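Local coordinates for protein putative xanthine dehydrogenase YAGS fad-binding subunit (Escherichia coli, PDB 5G5G) that carries the molybdenum-pterin cytosine dinucleotide cofactor of a periplasmic aldehyde oxidase and probably oxidises aldehydes to carboxylic acids, at residues D410-K415 against V431-A436; F590-V595 against V604-A609. One frame throughout, in Å; residues are numbered along the deposited sequence.

Contact 1 of 2, residues D410-K415 against V431-A436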
loop_
_atom_site.group_PDB
_atom_site.type_symbol
_atom_site.label_atom_id
_atom_site.label_comp_id
_atom_site.label_asym_id
_atom_site.label_seq_id
_atom_site.Cartn_x
_atom_site.Cartn_y
_atom_site.Cartn_z
ATOM N N ASP C 410 19.381 -24.628 -6.717
ATOM C CA ASP C 410 20.661 -24.884 -6.019
ATOM C C ASP C 410 20.836 -23.971 -4.802
ATOM O O ASP C 410 21.176 -24.434 -3.727
ATOM C CB ASP C 410 21.869 -24.738 -6.988
ATOM C CG ASP C 410 21.967 -25.890 -8.040
ATOM O OD1 ASP C 410 21.261 -26.915 -7.934
ATOM O OD2 ASP C 410 22.782 -25.770 -8.998
ATOM N N LYS C 411 20.638 -22.677 -4.987
ATOM C CA LYS C 411 20.816 -21.719 -3.914
ATOM C C LYS C 411 19.791 -21.917 -2.813
ATOM O O LYS C 411 20.125 -21.804 -1.641
ATOM C CB LYS C 411 20.681 -20.286 -4.436
ATOM C CG LYS C 411 20.761 -19.218 -3.379
ATOM C CD LYS C 411 22.143 -19.109 -2.737
ATOM C CE LYS C 411 22.222 -18.031 -1.637
ATOM N NZ LYS C 411 21.454 -16.819 -2.013
ATOM N N PHE C 412 18.548 -22.186 -3.204
ATOM C CA PHE C 412 17.433 -22.316 -2.242
ATOM C C PHE C 412 17.448 -23.584 -1.457
ATOM O O PHE C 412 16.823 -23.643 -0.439
ATOM C CB PHE C 412 16.130 -22.238 -3.022
ATOM C CG PHE C 412 14.880 -22.161 -2.185
ATOM C CD1 PHE C 412 14.478 -20.984 -1.606
ATOM C CD2 PHE C 412 14.047 -23.292 -2.083
ATOM C CE1 PHE C 412 13.250 -20.920 -0.903
ATOM C CE2 PHE C 412 12.816 -23.229 -1.423
ATOM C CZ PHE C 412 12.422 -22.034 -0.833
ATOM N N GLY C 413 18.108 -24.613 -1.989
ATOM C CA GLY C 413 18.075 -25.930 -1.408
ATOM C C GLY C 413 16.776 -26.634 -1.736
ATOM O O GLY C 413 16.190 -27.321 -0.865
ATOM N N TRP C 414 16.375 -26.545 -3.009
ATOM C CA TRP C 414 15.129 -27.142 -3.459
ATOM C C TRP C 414 15.059 -28.650 -3.237
ATOM O O TRP C 414 13.992 -29.194 -2.929
ATOM C CB TRP C 414 14.915 -26.822 -4.936
ATOM C CG TRP C 414 13.703 -27.388 -5.496
ATOM C CD1 TRP C 414 13.623 -28.433 -6.342
ATOM C CD2 TRP C 414 12.369 -26.954 -5.244
ATOM N NE1 TRP C 414 12.302 -28.655 -6.679
ATOM C CE2 TRP C 414 11.511 -27.771 -6.005
ATOM C CE3 TRP C 414 11.808 -25.920 -4.474
ATOM C CZ2 TRP C 414 10.113 -27.611 -5.987
ATOM C CZ3 TRP C 414 10.410 -25.760 -4.480
ATOM C CH2 TRP C 414 9.601 -26.590 -5.218
ATOM N N LYS C 415 16.184 -29.335 -3.402
ATOM C CA LYS C 415 16.156 -30.767 -3.193
ATOM C C LYS C 415 15.820 -31.205 -1.765
ATOM O O LYS C 415 15.472 -32.356 -1.536
ATOM C CB LYS C 415 17.424 -31.418 -3.751
ATOM C CG LYS C 415 17.443 -31.306 -5.281
ATOM C CD LYS C 415 18.215 -32.401 -5.979
ATOM C CE LYS C 415 18.155 -32.259 -7.486
ATOM N NZ LYS C 415 19.227 -31.325 -7.965
ATOM N N VAL C 431 5.364 -26.404 7.263
ATOM C CA VAL C 431 6.295 -25.751 6.339
ATOM C C VAL C 431 6.194 -26.334 4.949
ATOM O O VAL C 431 6.082 -27.576 4.772
ATOM C CB VAL C 431 7.724 -25.914 6.830
ATOM C CG1 VAL C 431 8.687 -25.258 5.882
ATOM C CG2 VAL C 431 7.844 -25.296 8.242
ATOM N N GLY C 432 6.233 -25.456 3.966
ATOM C CA GLY C 432 6.182 -25.856 2.571
ATOM C C GLY C 432 7.092 -25.030 1.702
ATOM O O GLY C 432 7.414 -23.879 2.027
ATOM N N HIS C 433 7.491 -25.640 0.573
ATOM C CA HIS C 433 8.343 -25.068 -0.427
ATOM C C HIS C 433 7.627 -25.087 -1.761
ATOM O O HIS C 433 6.978 -26.088 -2.093
ATOM C CB HIS C 433 9.667 -25.852 -0.519
ATOM C CG HIS C 433 10.405 -25.919 0.774
ATOM N ND1 HIS C 433 10.226 -26.943 1.681
ATOM C CD2 HIS C 433 11.243 -25.029 1.369
ATOM C CE1 HIS C 433 10.987 -26.733 2.740
ATOM N NE2 HIS C 433 11.570 -25.549 2.600
ATOM N N GLY C 434 7.680 -23.972 -2.476
ATOM C CA GLY C 434 7.043 -23.814 -3.789
ATOM C C GLY C 434 7.922 -23.086 -4.772
ATOM O O GLY C 434 8.799 -22.297 -4.391
ATOM N N VAL C 435 7.666 -23.347 -6.062
ATOM C CA VAL C 435 8.345 -22.668 -7.119
ATOM C C VAL C 435 7.380 -22.220 -8.179
ATOM O O VAL C 435 6.331 -22.859 -8.386
ATOM C CB VAL C 435 9.428 -23.586 -7.757
ATOM C CG1 VAL C 435 8.793 -24.844 -8.371
ATOM C CG2 VAL C 435 10.294 -22.858 -8.766
ATOM N N ALA C 436 7.766 -21.148 -8.868
ATOM C CA ALA C 436 7.063 -20.715 -10.093
ATOM C C ALA C 436 8.026 -19.968 -11.006
ATOM O O ALA C 436 9.039 -19.390 -10.540
ATOM C CB ALA C 436 5.866 -19.823 -9.771
#

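Contact 2 of 2, residues F590-V595 against V604-A609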
loop_
_atom_site.group_PDB
_atom_site.type_symbol
_atom_site.label_atom_id
_atom_site.label_comp_id
_atom_site.label_asym_id
_atom_site.label_seq_id
_atom_site.Cartn_x
_atom_site.Cartn_y
_atom_site.Cartn_z
ATOM N N PHE C 590 11.302 -18.896 -5.750
ATOM C CA PHE C 590 11.342 -20.029 -4.802
ATOM C C PHE C 590 10.943 -19.505 -3.431
ATOM O O PHE C 590 11.489 -18.484 -2.999
ATOM C CB PHE C 590 12.750 -20.663 -4.720
ATOM C CG PHE C 590 13.162 -21.383 -5.946
ATOM C CD1 PHE C 590 13.690 -20.672 -7.025
ATOM C CD2 PHE C 590 12.993 -22.776 -6.064
ATOM C CE1 PHE C 590 14.051 -21.335 -8.185
ATOM C CE2 PHE C 590 13.412 -23.443 -7.198
ATOM C CZ PHE C 590 13.907 -22.711 -8.296
ATOM N N VAL C 591 9.934 -20.110 -2.802
ATOM C CA VAL C 591 9.380 -19.626 -1.545
ATOM C C VAL C 591 9.224 -20.732 -0.528
ATOM O O VAL C 591 8.833 -21.863 -0.877
ATOM C CB VAL C 591 7.961 -19.018 -1.774
ATOM C CG1 VAL C 591 7.328 -18.649 -0.453
ATOM C CG2 VAL C 591 8.042 -17.845 -2.730
ATOM N N GLU C 592 9.528 -20.408 0.722
ATOM C CA GLU C 592 9.206 -21.265 1.845
ATOM C C GLU C 592 8.154 -20.558 2.681
ATOM O O GLU C 592 8.330 -19.344 3.009
ATOM C CB GLU C 592 10.478 -21.595 2.658
ATOM C CG GLU C 592 10.233 -22.445 3.904
ATOM C CD GLU C 592 11.499 -22.640 4.728
ATOM O OE1 GLU C 592 12.477 -23.188 4.233
ATOM O OE2 GLU C 592 11.497 -22.281 5.909
ATOM N N VAL C 593 7.052 -21.249 2.995
ATOM C CA VAL C 593 6.005 -20.663 3.816
ATOM C C VAL C 593 5.755 -21.483 5.048
ATOM O O VAL C 593 6.081 -22.696 5.086
ATOM C CB VAL C 593 4.638 -20.576 3.124
ATOM C CG1 VAL C 593 4.773 -19.697 1.941
ATOM C CG2 VAL C 593 4.125 -21.970 2.731
ATOM N N GLY C 594 5.137 -20.847 6.048
ATOM C CA GLY C 594 4.640 -21.578 7.189
ATOM C C GLY C 594 3.123 -21.381 7.199
ATOM O O GLY C 594 2.641 -20.280 6.901
ATOM N N VAL C 595 2.394 -22.439 7.533
ATOM C CA VAL C 595 0.938 -22.342 7.681
ATOM C C VAL C 595 0.638 -22.832 9.093
ATOM O O VAL C 595 1.018 -23.949 9.480
ATOM C CB VAL C 595 0.160 -23.148 6.633
ATOM C CG1 VAL C 595 -1.360 -23.070 6.899
ATOM C CG2 VAL C 595 0.489 -22.663 5.204
ATOM N N VAL C 604 5.181 -16.024 5.327
ATOM C CA VAL C 604 6.287 -16.367 4.464
ATOM C C VAL C 604 7.581 -16.404 5.244
ATOM O O VAL C 604 7.896 -15.470 5.975
ATOM C CB VAL C 604 6.396 -15.408 3.289
ATOM C CG1 VAL C 604 7.466 -15.865 2.272
ATOM C CG2 VAL C 604 5.038 -15.304 2.602
ATOM N N ARG C 605 8.366 -17.458 5.038
ATOM C CA ARG C 605 9.612 -17.682 5.750
ATOM C C ARG C 605 10.890 -17.314 5.024
ATOM O O ARG C 605 11.831 -16.870 5.681
ATOM C CB ARG C 605 9.710 -19.120 6.197
ATOM C CG ARG C 605 8.664 -19.432 7.268
ATOM C CD ARG C 605 8.358 -20.913 7.362
ATOM N NE ARG C 605 9.509 -21.703 7.822
ATOM C CZ ARG C 605 9.739 -22.089 9.083
ATOM N NH1 ARG C 605 8.913 -21.779 10.052
ATOM N NH2 ARG C 605 10.797 -22.840 9.348
ATOM N N ARG C 606 10.917 -17.472 3.696
ATOM C CA ARG C 606 12.079 -17.205 2.887
ATOM C C ARG C 606 11.611 -17.056 1.448
ATOM O O ARG C 606 10.734 -17.816 1.003
ATOM C CB ARG C 606 13.022 -18.391 3.028
ATOM C CG ARG C 606 14.376 -18.208 2.426
ATOM C CD ARG C 606 15.295 -19.317 2.972
ATOM N NE ARG C 606 14.740 -20.689 2.976
ATOM C CZ ARG C 606 15.143 -21.699 2.184
ATOM N NH1 ARG C 606 16.074 -21.534 1.271
ATOM N NH2 ARG C 606 14.626 -22.900 2.302
ATOM N N MET C 607 12.178 -16.066 0.743
ATOM C CA MET C 607 11.938 -15.905 -0.698
ATOM C C MET C 607 13.231 -15.689 -1.447
ATOM O O MET C 607 14.090 -14.950 -0.976
ATOM C CB MET C 607 10.992 -14.723 -0.953
ATOM C CG MET C 607 9.694 -14.795 -0.193
ATOM S SD MET C 607 8.710 -13.299 -0.503
ATOM C CE MET C 607 8.181 -13.582 -2.167
ATOM N N LEU C 608 13.338 -16.355 -2.605
ATOM C CA LEU C 608 14.442 -16.174 -3.536
ATOM C C LEU C 608 13.865 -15.873 -4.912
ATOM O O LEU C 608 12.958 -16.560 -5.364
ATOM C CB LEU C 608 15.347 -17.392 -3.614
ATOM C CG LEU C 608 16.433 -17.379 -4.700
ATOM C CD1 LEU C 608 17.461 -16.290 -4.451
ATOM C CD2 LEU C 608 17.111 -18.741 -4.792
ATOM N N ALA C 609 14.369 -14.849 -5.571
ATOM C CA ALA C 609 14.100 -14.603 -7.000
ATOM C C ALA C 609 15.422 -14.658 -7.782
ATOM O O ALA C 609 16.378 -13.954 -7.437
ATOM C CB ALA C 609 13.465 -13.253 -7.204
HETATM O O HOH W 1 13.991 -20.902 6.196
#

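Contact 1 of 2, residues D410-K415 against V431-A436
Trp414 and His433 mark the closest backbone approach, with their CA atoms 7.7 Å apart, where the chain leaving helix 401-412 faces strand 429-441. Side chains bridge this spacing. The Trp414 indole leads with its six-membered ring. CH2 lies 3.7 Å from Val435 CG1, and the two side chains cross at about a right angle. Trp414 CZ3, bonded to CH2, comes 3.7 Å from Gly434 C. With chi1 at 179°, Trp414 CG stands anti to the backbone N, and the indole extends to the strand. The contact packs a helix end on strand 429-441, next to the outermost strand 425-426 of a mixed sheet within the molybdopterin cofactor-binding domain. Gly413, with positive phi, turns the chain between Phe412 and Trp414. Phe412 meets His433 rim to rim: CE2 is 3.7 Å from His433 CD2, and the planes stand at 83°. The polar ends are tied elsewhere. Trp414 NE1 hydrogen-bonds Asp375 OD2, and His433 NE2 bonds Glu592 OE1. With an alanine in place of Trp414, Asp375 would probably lose its indole partner and a gap would open beside Val435 CG1 and Gly434. Pro376 and Val377 also touch the indole, bringing helix 376-382 into the same packing.

Contact 2 of 2, residues F590-V595 against V604-A609
Glu592 lays its carboxylate between the guanidinium groups of Arg605 and Arg606 and forms a salt bridge with each. All three belong to the antiparallel hairpin of strands 584-596 and 602-612. A classic beta bulge sets up the network: Arg605 and Arg606 both face Glu592, and the register shifts by one between Glu592 and Val593. Glu592 O accepts from two backbone donors on the same face of its plane, Arg605 N at 2.8 Å and Arg606 N at 3.3 Å. Before the shift, Phe590 and Leu608 form a regular hydrogen-bonded pair.

Arg605 NE meets the anti lone pair of Glu592 OE2 at 2.8 Å, and the carboxylate and guanidinium planes are 29° apart. Arg606 NH2 meets Glu592 OE1 on its anti side at 2.9 Å, but well out of the carboxylate plane, and here the planes stand at 80°. The glutamate has CG anti to the backbone N (chi1 177°) and reaches out extended, while bends at chi3 turn both guanidinium groups to meet its two oxygens. Both arginines have a further partner. Arg605 NH1 forms a salt bridge with Asp426, and Arg606 NH1 bonds Phe412 O. Arg605 CD also packs on the backbone of strand 590-595, 3.5 Å from Gly594 N.

The other face of the hairpin is apolar. Val591 CG1 touches Val604 CG1 at 3.9 Å, crossing at about a right angle. Val591 CG2 comes near Met607 CG. Helices 619-638 and 698-710 cover this side, with Met630 against Met607 and Ala701 against Val591. On the face of Glu592 and Arg606, a water donates to Glu592 OE2 at 2.9 Å and accepts a weak bond from Arg606 NE at 3.3 Å.

How the contacts relate
Both contacts are largely buried and reach one mixed sheet, in which strands 429-441 and 584-596 are neighbours. Of the touching residues, only His433 is partly exposed in contact 1, against Glu592, Val604, Arg605 and Arg606 in contact 2. Contact 1 joins a helix end to the sheet through aromatic and apolar packing. Contact 2 joins two strands by backbone hydrogen bonds and salt bridges. Their centres are 8 Å apart. The backbone bond between Gly432 O and Val593 N, 2.8 Å long, continues the sheet from one to the other. Phe412 serves both: its ring packs in contact 1, and Arg606 makes a cation-pi interaction with it. Val435 CG2 likewise touches Phe590 CE2, at 3.5 Å.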